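Local coordinates for mobilization protein A (Pseudomonas aeruginosa, PDB 2NS6) that nicks one DNA strand at the plasmid transfer origin as a metal-dependent relaxase, starting conjugative transfer of that strand, at residues Val80-Asp85 against Asn177-Arg182; Ala89-Phe94 against Tyr106-His111; Gln96-Ala101 against Glu166-Ala171; Asp23-Glu28 against His121-Glu126. One frame throughout, in Å; residues are numbered along the deposited sequence.

Interaction 1 of 4, residues Val80-Asp85 against Asn177-Arg182; sequences VELTLD and NRALER
L82, in the loop before helix 84-99, meets the last turn of helix 164-181, where E181 N bonds to N177 O at 3.1 Å. That turn presents A179 and L180 to the loop. Both helices lie on the same side of the five-stranded antiparallel sheet of the relaxase fold. The contact joins the start of one to the end of the other and is mostly apolar.

L82 reaches over with both methyls. Its CD1 lies 3.5 Å from L180 CD2, a tight approach. Its CD2 lies 4.2 Å from A179 CB. One leucine therefore spans two successive residues of the helix. Its chi1 is -105°, well away from a staggered value, and the two methyls end on different residues. L180 uses its CD2 branch here. The two leucine side chains cross at about a right angle.

E81 borders the patch on the exposed side. Its chain bends at chi2 (107°), and the carboxylate comes up to the same L180 methyl. This is packing of a polar group against a hydrocarbon.

The surroundings extend the contact. L82 and A179 also touch L90 of helix 84-99. Y3 lies against both E81 and L180. T83 is the N-cap of helix 84-99, with OG1 bonded to Q86 N. The L180 CD2 methyl is shared: L82 CD1 meets it, and E81 OE1 and OE2 each lie 4.1 Å from it.

Interaction 2 of 4, residues Ala89-Phe94 against Tyr106-His111; sequences ALASEF and YTLAIH. With MN (manganese (II) ion), chain B.
A91 and L108 face each other where helix 89-94 lies nearly antiparallel to strand 106-111, with the short axes 9.7 Å apart and their directions at 154°. The spacing is usual for a helix packed on a sheet.

A91 is the centre of the contact. Its CB points at the strand and meets I110 CD1 at 4.0 Å. L108 CD1 is a little further from the same CB, at 4.4 Å. The two strand residues are neighbours on one face of the strand, and the alanine methyl rests against both. L108 CG lies between the backbone N and the carbonyl carbon (chi1 73°), which sets the branch carrying CD1 and CD2 under the helix. Its CD2 comes to 4.1 Å from A91 O and passes close to S92 CA. I110 is extended at chi2 (173°), which carries CD1 out to the helix.

The polar ends are held by other parts. S92 OG bonds to E42 OE2 and to K88 O. Y106 OH bonds to E42 OE1, so E42 serves both segments.

The alternate residues of the strand face the other way. H111 is one of them. Its ND1 binds the manganese ion at 2.4 Å, with H119, H121 and a water as further ligands.

Helix 84-99 follows strand 71-77 and precedes strand 106-113. These two strands run parallel with strand 117-124 between them, so the unit is a split beta-alpha-beta crossover. Strand 38-44 flanks strand 106-113 on its other side, and helix 164-181 covers the helix at L90 and F94.

Interaction 3 of 4, residues Gln96-Ala101 against Glu166-Ala171; sequences QHLTGA and EQTREA. With MN (manganese (II) ion), chain D.
H97 turns its imidazole toward A171, and L98 spreads its two methyls over T168. These are the two pairs that join the end of helix 84-99 to helix 164-181.

The H97 ring meets the A171 methyl obliquely. NE2 lies 3.7 Å from A171 CB and CD2 lies 3.9 Å from it. CG stands anti to the backbone N (chi1 -177°), which sends the ring out toward the second helix. The other ring nitrogen, ND1, binds a manganese ion at 2.5 Å. The H175 ring, one turn on from A171, also meets the H97 ring.

L98 and T168 cross at about a right angle. L98 CD2 is 3.9 Å and CD1 is 4.0 Å from T168 CG2, so the fork sits almost evenly round one methyl. T168 offers this methyl because its OG1 is turned back to W164 O in its own helix. F94, from the preceding turn, packs on both T168 and A171 and links the two pairs.

The contact between the segments is made by methyl groups and one side of an imidazole met obliquely, with no polar bond between them. Its fit therefore depends on shape. Since ND1 donates its lone pair to the metal, the proton of the ring probably sits on NE2, next to the A171 methyl.

Interaction 4 of 4, residues Asp23-Glu28 against His121-Glu126; sequences DYIQRE and HLMISE. With MN (manganese (II) ion), chain B.
I25 packs on H121 and M123, joining the helix of the active-site tyrosine to the sheet of the relaxase fold. Helix 18-26 lies on the sheet face that carries the metal-binding histidines.

The apolar contacts centre on I25. Its CG2 lies 3.8 Å from H121 CB and approaches the imidazole obliquely. Its CD1 lies 3.9 Å from M123 SD. CG1 lies between the backbone N and the carbonyl carbon (chi1 66°). CG2 thus sits on H121, while CD1 reaches M123 and still touches H121 CB.

H121 NE2 is one of three histidine ligands of the manganese, at 2.4 Å, with a water as a further ligand. I25 thus packs directly behind a ligand. The helix also reaches a second ligand: I25 O accepts a bond from H111 NE2.

Backbone bonds end the helix in a Schellman motif. E28 N bonds to D23 O at 2.8 Å, and R27 has positive phi. R27 N bonds to Y24 O, and R27 NE adds a weak bond to the same oxygen.

Y24, expected to form the covalent DNA intermediate, makes no contact with the strand segment. Y24 OH lies 6.5 Å from the manganese ion.

From the N terminus, residues 23-28 open the first loop, which interaction 4 closes at 121-126. Residues 80-85 start inside that loop, but interaction 1 closes only at 177-182, so the two cross. Interaction 2, from 89-94 to 106-111, is short and nests within both. Interaction 3 starts at 96-101, between the segments of interaction 2, and closes at 166-171. It crosses interactions 2 and 4 and nests inside interaction 1. Helix 84-99 takes part in interactions 1, 2 and 3, between the sheet and helix 164-181. Interaction 4 adds helix 18-26 on the other face. Interactions 2 and 4 share one manganese ion.

Interaction 1 of 4, residues Val80-Asp85 against Asn177-Arg182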
# COMPACT_ATOMS: atom_id res chain seq x y z
N VAL A 80 20.82 0.12 0.32
CA VAL A 80 21.52 -0.74 -0.65
C VAL A 80 22.38 -1.83 -0.03
O VAL A 80 22.65 -2.84 -0.68
CB VAL A 80 22.43 0.08 -1.60
CG1 VAL A 80 21.62 0.64 -2.76
CG2 VAL A 80 23.12 1.20 -0.84
N GLU A 81 22.82 -1.62 1.20
CA GLU A 81 23.67 -2.60 1.88
C GLU A 81 22.91 -3.88 2.21
O GLU A 81 23.48 -4.97 2.25
CB GLU A 81 24.23 -2.01 3.19
CG GLU A 81 24.88 -0.63 3.06
CD GLU A 81 24.02 0.47 3.67
OE1 GLU A 81 22.90 0.71 3.16
OE2 GLU A 81 24.45 1.09 4.66
N LEU A 82 21.61 -3.73 2.48
CA LEU A 82 20.75 -4.85 2.84
C LEU A 82 20.60 -5.86 1.70
O LEU A 82 20.64 -5.50 0.53
CB LEU A 82 19.38 -4.32 3.27
CG LEU A 82 18.98 -4.30 4.76
CD1 LEU A 82 20.15 -3.94 5.65
CD2 LEU A 82 17.83 -3.32 4.96
N THR A 83 20.45 -7.14 2.05
CA THR A 83 20.27 -8.16 1.02
C THR A 83 18.81 -8.08 0.61
O THR A 83 18.01 -7.42 1.27
CB THR A 83 20.54 -9.58 1.56
OG1 THR A 83 19.53 -9.93 2.52
CG2 THR A 83 21.91 -9.64 2.22
N LEU A 84 18.46 -8.75 -0.48
CA LEU A 84 17.09 -8.73 -0.96
C LEU A 84 16.12 -9.26 0.10
O LEU A 84 15.07 -8.67 0.33
CB LEU A 84 16.97 -9.53 -2.26
CG LEU A 84 15.55 -9.74 -2.79
CD1 LEU A 84 14.87 -8.38 -2.98
CD2 LEU A 84 15.58 -10.52 -4.09
N ASP A 85 16.47 -10.37 0.75
CA ASP A 85 15.60 -10.92 1.79
C ASP A 85 15.41 -9.91 2.91
O ASP A 85 14.30 -9.76 3.44
CB ASP A 85 16.19 -12.22 2.37
CG ASP A 85 16.21 -13.35 1.36
OD1 ASP A 85 15.46 -13.27 0.36
OD2 ASP A 85 16.97 -14.32 1.58
N ASN A 177 16.86 1.99 10.05
CA ASN A 177 17.99 1.98 10.97
C ASN A 177 18.06 0.68 11.75
O ASN A 177 19.10 0.01 11.78
CB ASN A 177 17.89 3.17 11.93
CG ASN A 177 18.11 4.50 11.23
OD1 ASN A 177 17.72 5.55 11.74
ND2 ASN A 177 18.74 4.45 10.07
N ARG A 178 16.96 0.31 12.39
CA ARG A 178 16.90 -0.92 13.16
C ARG A 178 17.36 -2.11 12.31
O ARG A 178 18.19 -2.91 12.74
CB ARG A 178 15.48 -1.17 13.67
CG ARG A 178 15.34 -2.39 14.56
CD ARG A 178 14.02 -3.13 14.33
NE ARG A 178 13.92 -3.66 12.97
CZ ARG A 178 13.41 -2.99 11.93
NH1 ARG A 178 13.37 -3.56 10.73
NH2 ARG A 178 12.92 -1.78 12.10
N ALA A 179 16.82 -2.22 11.10
CA ALA A 179 17.16 -3.32 10.19
C ALA A 179 18.64 -3.34 9.84
O ALA A 179 19.24 -4.40 9.67
CB ALA A 179 16.33 -3.22 8.92
N LEU A 180 19.22 -2.15 9.71
CA LEU A 180 20.62 -2.01 9.37
C LEU A 180 21.54 -2.55 10.46
O LEU A 180 22.43 -3.35 10.18
CB LEU A 180 20.96 -0.55 9.08
CG LEU A 180 20.58 -0.06 7.68
CD1 LEU A 180 20.77 1.45 7.56
CD2 LEU A 180 21.44 -0.80 6.67
N GLU A 181 21.32 -2.12 11.70
CA GLU A 181 22.18 -2.58 12.78
C GLU A 181 22.09 -4.08 13.04
O GLU A 181 23.12 -4.73 13.22
CB GLU A 181 21.92 -1.81 14.07
CG GLU A 181 20.58 -2.03 14.72
CD GLU A 181 20.57 -1.56 16.18
OE1 GLU A 181 21.36 -2.10 16.99
OE2 GLU A 181 19.76 -0.66 16.51
N ARG A 182 20.89 -4.65 13.04
CA ARG A 182 20.81 -6.09 13.28
C ARG A 182 21.28 -6.87 12.05
O ARG A 182 21.29 -8.10 12.06
CB ARG A 182 19.41 -6.53 13.68
CG ARG A 182 18.42 -6.64 12.56
CD ARG A 182 17.35 -7.64 12.94
NE ARG A 182 16.10 -7.34 12.27
CZ ARG A 182 15.36 -6.27 12.54
NH1 ARG A 182 15.75 -5.41 13.47
NH2 ARG A 182 14.24 -6.05 11.87

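Interaction 2 of 4, residues Ala89-Phe94 against Tyr106-His111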
# COMPACT_ATOMS: atom_id res chain seq x y z
N ALA A 89 11.86 -8.23 4.09
CA ALA A 89 11.34 -8.22 5.45
C ALA A 89 11.08 -6.80 5.92
O ALA A 89 10.04 -6.52 6.52
CB ALA A 89 12.33 -8.93 6.40
N LEU A 90 12.03 -5.90 5.65
CA LEU A 90 11.89 -4.50 6.06
C LEU A 90 10.66 -3.81 5.45
O LEU A 90 9.90 -3.15 6.17
CB LEU A 90 13.15 -3.71 5.69
CG LEU A 90 13.11 -2.19 5.89
CD1 LEU A 90 12.85 -1.87 7.35
CD2 LEU A 90 14.43 -1.58 5.45
N ALA A 91 10.47 -3.95 4.14
CA ALA A 91 9.34 -3.35 3.44
C ALA A 91 8.01 -3.87 3.98
O ALA A 91 7.09 -3.10 4.25
CB ALA A 91 9.44 -3.62 1.94
N SER A 92 7.92 -5.20 4.13
CA SER A 92 6.71 -5.84 4.65
C SER A 92 6.46 -5.29 6.04
O SER A 92 5.34 -4.90 6.39
CB SER A 92 6.89 -7.35 4.75
OG SER A 92 7.30 -7.91 3.51
N GLU A 93 7.52 -5.28 6.84
CA GLU A 93 7.45 -4.80 8.20
C GLU A 93 6.90 -3.38 8.25
O GLU A 93 6.00 -3.08 9.05
CB GLU A 93 8.84 -4.85 8.85
CG GLU A 93 8.86 -4.53 10.34
CD GLU A 93 10.26 -4.25 10.84
OE1 GLU A 93 10.88 -3.27 10.37
OE2 GLU A 93 10.75 -5.00 11.71
N PHE A 94 7.42 -2.50 7.40
CA PHE A 94 6.95 -1.12 7.42
C PHE A 94 5.50 -1.01 6.91
O PHE A 94 4.73 -0.19 7.39
CB PHE A 94 7.91 -0.22 6.62
CG PHE A 94 7.60 1.25 6.73
CD1 PHE A 94 7.62 1.91 7.97
CD2 PHE A 94 7.31 1.99 5.59
CE1 PHE A 94 7.34 3.28 8.05
CE2 PHE A 94 7.03 3.36 5.67
CZ PHE A 94 7.04 4.00 6.90
N TYR A 106 -3.71 -3.23 1.18
CA TYR A 106 -2.57 -2.58 0.55
C TYR A 106 -1.91 -3.51 -0.42
O TYR A 106 -2.13 -4.72 -0.38
CB TYR A 106 -1.54 -2.16 1.61
CG TYR A 106 -0.72 -3.31 2.16
CD1 TYR A 106 0.42 -3.77 1.49
CD2 TYR A 106 -1.11 -3.97 3.32
CE1 TYR A 106 1.15 -4.87 1.98
CE2 TYR A 106 -0.39 -5.06 3.81
CZ TYR A 106 0.73 -5.51 3.14
OH TYR A 106 1.40 -6.60 3.62
N THR A 107 -1.09 -2.93 -1.29
CA THR A 107 -0.31 -3.66 -2.27
C THR A 107 1.02 -2.91 -2.32
O THR A 107 1.05 -1.68 -2.39
CB THR A 107 -0.95 -3.65 -3.67
OG1 THR A 107 -2.17 -4.40 -3.65
CG2 THR A 107 -0.02 -4.27 -4.70
N LEU A 108 2.12 -3.65 -2.25
CA LEU A 108 3.43 -3.02 -2.30
C LEU A 108 4.31 -3.78 -3.26
O LEU A 108 4.12 -4.97 -3.51
CB LEU A 108 4.08 -3.00 -0.92
CG LEU A 108 4.62 -4.29 -0.30
CD1 LEU A 108 6.04 -4.53 -0.78
CD2 LEU A 108 4.60 -4.18 1.22
N ALA A 109 5.29 -3.09 -3.81
CA ALA A 109 6.21 -3.73 -4.73
C ALA A 109 7.57 -3.10 -4.49
O ALA A 109 7.68 -1.92 -4.16
CB ALA A 109 5.74 -3.49 -6.17
N ILE A 110 8.61 -3.91 -4.62
CA ILE A 110 9.99 -3.44 -4.45
C ILE A 110 10.58 -3.37 -5.86
O ILE A 110 10.43 -4.31 -6.64
CB ILE A 110 10.85 -4.42 -3.59
CG1 ILE A 110 10.45 -4.31 -2.11
CG2 ILE A 110 12.34 -4.12 -3.79
CD1 ILE A 110 11.12 -5.34 -1.20
N HIS A 111 11.22 -2.25 -6.19
CA HIS A 111 11.82 -2.07 -7.51
C HIS A 111 13.35 -1.97 -7.50
O HIS A 111 13.95 -1.50 -6.53
CB HIS A 111 11.26 -0.80 -8.16
CG HIS A 111 9.87 -0.96 -8.71
ND1 HIS A 111 9.17 0.08 -9.27
CD2 HIS A 111 9.07 -2.05 -8.79
CE1 HIS A 111 7.99 -0.36 -9.68
NE2 HIS A 111 7.91 -1.65 -9.40
MN MN B . 9.76 2.37 -9.29
O HOH W 1 11.43 1.97 -10.93

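Interaction 3 of 4, residues Gln96-Ala101 against Glu166-Ala171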
# COMPACT_ATOMS: atom_id res chain seq x y z
N GLN A 96 3.12 -3.14 7.35
CA GLN A 96 2.29 -3.54 8.48
C GLN A 96 2.19 -2.39 9.46
O GLN A 96 1.13 -2.12 10.02
CB GLN A 96 2.90 -4.75 9.19
CG GLN A 96 2.65 -6.05 8.48
CD GLN A 96 1.18 -6.20 8.14
OE1 GLN A 96 0.30 -6.10 9.01
NE2 GLN A 96 0.90 -6.42 6.86
N HIS A 97 3.31 -1.71 9.67
CA HIS A 97 3.34 -0.59 10.59
C HIS A 97 2.29 0.46 10.23
O HIS A 97 1.67 1.03 11.12
CB HIS A 97 4.72 0.06 10.59
CG HIS A 97 4.83 1.19 11.57
ND1 HIS A 97 4.98 0.99 12.93
CD2 HIS A 97 4.75 2.53 11.40
CE1 HIS A 97 4.97 2.16 13.55
NE2 HIS A 97 4.84 3.11 12.64
N LEU A 98 2.10 0.70 8.94
CA LEU A 98 1.13 1.70 8.51
C LEU A 98 -0.31 1.21 8.29
O LEU A 98 -1.24 2.00 8.33
CB LEU A 98 1.64 2.36 7.21
CG LEU A 98 2.99 3.10 7.25
CD1 LEU A 98 3.34 3.65 5.86
CD2 LEU A 98 2.92 4.23 8.26
N THR A 99 -0.49 -0.10 8.09
CA THR A 99 -1.81 -0.67 7.79
C THR A 99 -2.29 -1.78 8.72
O THR A 99 -3.43 -2.25 8.61
CB THR A 99 -1.79 -1.30 6.41
OG1 THR A 99 -0.98 -2.47 6.46
CG2 THR A 99 -1.20 -0.33 5.37
N GLY A 100 -1.41 -2.21 9.62
CA GLY A 100 -1.72 -3.31 10.52
C GLY A 100 -2.74 -3.13 11.62
O GLY A 100 -3.46 -4.07 11.96
N ALA A 101 -2.81 -1.93 12.18
CA ALA A 101 -3.75 -1.65 13.25
C ALA A 101 -5.19 -1.78 12.75
O ALA A 101 -5.98 -2.55 13.29
CB ALA A 101 -3.51 -0.24 13.78
N GLU A 166 5.74 13.56 8.34
CA GLU A 166 6.99 13.50 9.08
C GLU A 166 7.00 12.33 10.07
O GLU A 166 8.03 11.68 10.26
CB GLU A 166 7.26 14.83 9.78
CG GLU A 166 7.46 15.97 8.78
CD GLU A 166 8.73 15.78 7.94
OE1 GLU A 166 8.77 16.29 6.80
OE2 GLU A 166 9.68 15.14 8.43
N GLN A 167 5.86 12.06 10.68
CA GLN A 167 5.75 10.95 11.61
C GLN A 167 6.04 9.65 10.87
O GLN A 167 6.63 8.73 11.42
CB GLN A 167 4.34 10.89 12.20
CG GLN A 167 4.19 11.55 13.56
CD GLN A 167 2.73 11.77 13.94
OE1 GLN A 167 1.86 10.97 13.60
NE2 GLN A 167 2.46 12.86 14.66
N THR A 168 5.62 9.58 9.61
CA THR A 168 5.85 8.37 8.83
C THR A 168 7.33 8.28 8.48
O THR A 168 7.94 7.21 8.53
CB THR A 168 4.96 8.38 7.56
OG1 THR A 168 3.58 8.47 7.97
CG2 THR A 168 5.15 7.11 6.75
N ARG A 169 7.92 9.43 8.17
CA ARG A 169 9.34 9.50 7.85
C ARG A 169 10.17 9.08 9.06
O ARG A 169 11.15 8.35 8.92
CB ARG A 169 9.70 10.92 7.42
CG ARG A 169 9.23 11.21 6.02
CD ARG A 169 9.43 12.65 5.64
NE ARG A 169 9.17 12.84 4.22
CZ ARG A 169 9.17 14.02 3.60
NH1 ARG A 169 9.41 15.13 4.28
NH2 ARG A 169 8.92 14.08 2.30
N GLU A 170 9.77 9.53 10.25
CA GLU A 170 10.50 9.16 11.46
C GLU A 170 10.33 7.66 11.71
O GLU A 170 11.24 6.99 12.18
CB GLU A 170 9.97 9.93 12.66
CG GLU A 170 10.74 9.63 13.94
CD GLU A 170 10.15 10.31 15.16
OE1 GLU A 170 10.77 10.21 16.25
OE2 GLU A 170 9.08 10.93 15.04
N ALA A 171 9.14 7.15 11.39
CA ALA A 171 8.85 5.74 11.57
C ALA A 171 9.69 4.92 10.59
O ALA A 171 10.30 3.92 10.96
CB ALA A 171 7.37 5.47 11.35
MN MN D . 6.15 -1.03 13.69

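Interaction 4 of 4, residues Asp23-Glu28 against His121-Glu126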
# COMPACT_ATOMS: atom_id res chain seq x y z
N ASP A 23 -1.08 -2.53 -11.48
CA ASP A 23 -0.46 -3.31 -12.55
C ASP A 23 0.92 -2.81 -12.91
O ASP A 23 1.82 -3.60 -13.20
CB ASP A 23 -1.37 -3.32 -13.78
CG ASP A 23 -2.44 -4.39 -13.71
OD1 ASP A 23 -2.74 -4.85 -12.59
OD2 ASP A 23 -2.99 -4.77 -14.77
N TYR A 24 1.10 -1.49 -12.90
CA TYR A 24 2.39 -0.91 -13.23
C TYR A 24 3.46 -1.26 -12.19
O TYR A 24 4.49 -1.85 -12.55
CB TYR A 24 2.25 0.60 -13.37
CG TYR A 24 3.52 1.28 -13.84
CD1 TYR A 24 4.05 1.02 -15.10
CD2 TYR A 24 4.19 2.18 -13.02
CE1 TYR A 24 5.22 1.66 -15.54
CE2 TYR A 24 5.35 2.82 -13.44
CZ TYR A 24 5.86 2.55 -14.70
OH TYR A 24 7.00 3.19 -15.11
N ILE A 25 3.24 -0.92 -10.92
CA ILE A 25 4.25 -1.22 -9.91
C ILE A 25 4.53 -2.71 -9.73
O ILE A 25 5.64 -3.09 -9.37
CB ILE A 25 3.90 -0.59 -8.52
CG1 ILE A 25 2.64 -1.23 -7.93
CG2 ILE A 25 3.73 0.91 -8.67
CD1 ILE A 25 2.43 -0.87 -6.46
N GLN A 26 3.54 -3.56 -9.98
CA GLN A 26 3.78 -5.00 -9.85
C GLN A 26 4.18 -5.60 -11.20
O GLN A 26 4.52 -6.78 -11.28
CB GLN A 26 2.52 -5.73 -9.37
CG GLN A 26 2.08 -5.45 -7.94
CD GLN A 26 0.86 -6.27 -7.57
OE1 GLN A 26 -0.26 -6.00 -8.02
NE2 GLN A 26 1.06 -7.30 -6.75
N ARG A 27 4.15 -4.79 -12.25
CA ARG A 27 4.47 -5.26 -13.61
C ARG A 27 3.60 -6.47 -13.96
O ARG A 27 4.10 -7.52 -14.38
CB ARG A 27 5.97 -5.58 -13.76
CG ARG A 27 6.87 -4.34 -13.71
CD ARG A 27 6.36 -3.26 -14.68
NE ARG A 27 6.89 -1.91 -14.42
CZ ARG A 27 8.11 -1.49 -14.74
NH1 ARG A 27 8.96 -2.30 -15.34
NH2 ARG A 27 8.46 -0.24 -14.50
N GLU A 28 2.29 -6.30 -13.78
CA GLU A 28 1.30 -7.33 -14.09
C GLU A 28 0.48 -6.86 -15.28
O GLU A 28 0.70 -5.76 -15.81
CB GLU A 28 0.37 -7.58 -12.89
CG GLU A 28 1.04 -8.10 -11.63
CD GLU A 28 1.28 -9.61 -11.66
OE1 GLU A 28 1.74 -10.13 -12.70
OE2 GLU A 28 1.03 -10.27 -10.62
N HIS A 121 7.24 0.86 -3.67
CA HIS A 121 6.01 1.59 -3.96
C HIS A 121 4.94 0.90 -3.11
O HIS A 121 4.83 -0.32 -3.13
CB HIS A 121 5.64 1.49 -5.44
CG HIS A 121 6.54 2.27 -6.35
ND1 HIS A 121 6.30 3.58 -6.69
CD2 HIS A 121 7.68 1.92 -6.98
CE1 HIS A 121 7.26 4.01 -7.50
NE2 HIS A 121 8.11 3.01 -7.69
N LEU A 122 4.17 1.67 -2.36
CA LEU A 122 3.15 1.07 -1.52
C LEU A 122 1.84 1.85 -1.59
O LEU A 122 1.80 3.04 -1.27
CB LEU A 122 3.67 1.01 -0.07
CG LEU A 122 2.88 0.45 1.12
CD1 LEU A 122 2.26 1.60 1.85
CD2 LEU A 122 1.84 -0.57 0.71
N MET A 123 0.79 1.19 -2.05
CA MET A 123 -0.50 1.85 -2.12
C MET A 123 -1.39 1.31 -1.03
O MET A 123 -1.52 0.10 -0.83
CB MET A 123 -1.13 1.70 -3.52
CG MET A 123 -0.97 0.36 -4.18
SD MET A 123 -1.23 0.41 -6.01
CE MET A 123 -3.03 0.71 -6.13
N ILE A 124 -1.98 2.24 -0.28
CA ILE A 124 -2.84 1.93 0.85
C ILE A 124 -4.26 2.41 0.63
O ILE A 124 -4.49 3.58 0.32
CB ILE A 124 -2.33 2.62 2.11
CG1 ILE A 124 -0.83 2.36 2.27
CG2 ILE A 124 -3.11 2.13 3.32
CD1 ILE A 124 -0.24 3.00 3.50
N SER A 125 -5.21 1.49 0.81
CA SER A 125 -6.62 1.81 0.67
C SER A 125 -7.09 2.27 2.04
O SER A 125 -6.87 1.58 3.04
CB SER A 125 -7.40 0.56 0.26
OG SER A 125 -8.80 0.77 0.40
N GLU A 126 -7.72 3.44 2.10
CA GLU A 126 -8.18 3.98 3.37
C GLU A 126 -9.55 3.45 3.79
O GLU A 126 -10.45 4.23 4.12
CB GLU A 126 -8.19 5.51 3.31
CG GLU A 126 -6.80 6.11 3.32
CD GLU A 126 -6.79 7.53 2.80
OE1 GLU A 126 -6.27 8.42 3.51
OE2 GLU A 126 -7.30 7.75 1.69
MN MN B . 9.76 2.37 -9.29
O HOH W 1 11.43 1.97 -10.93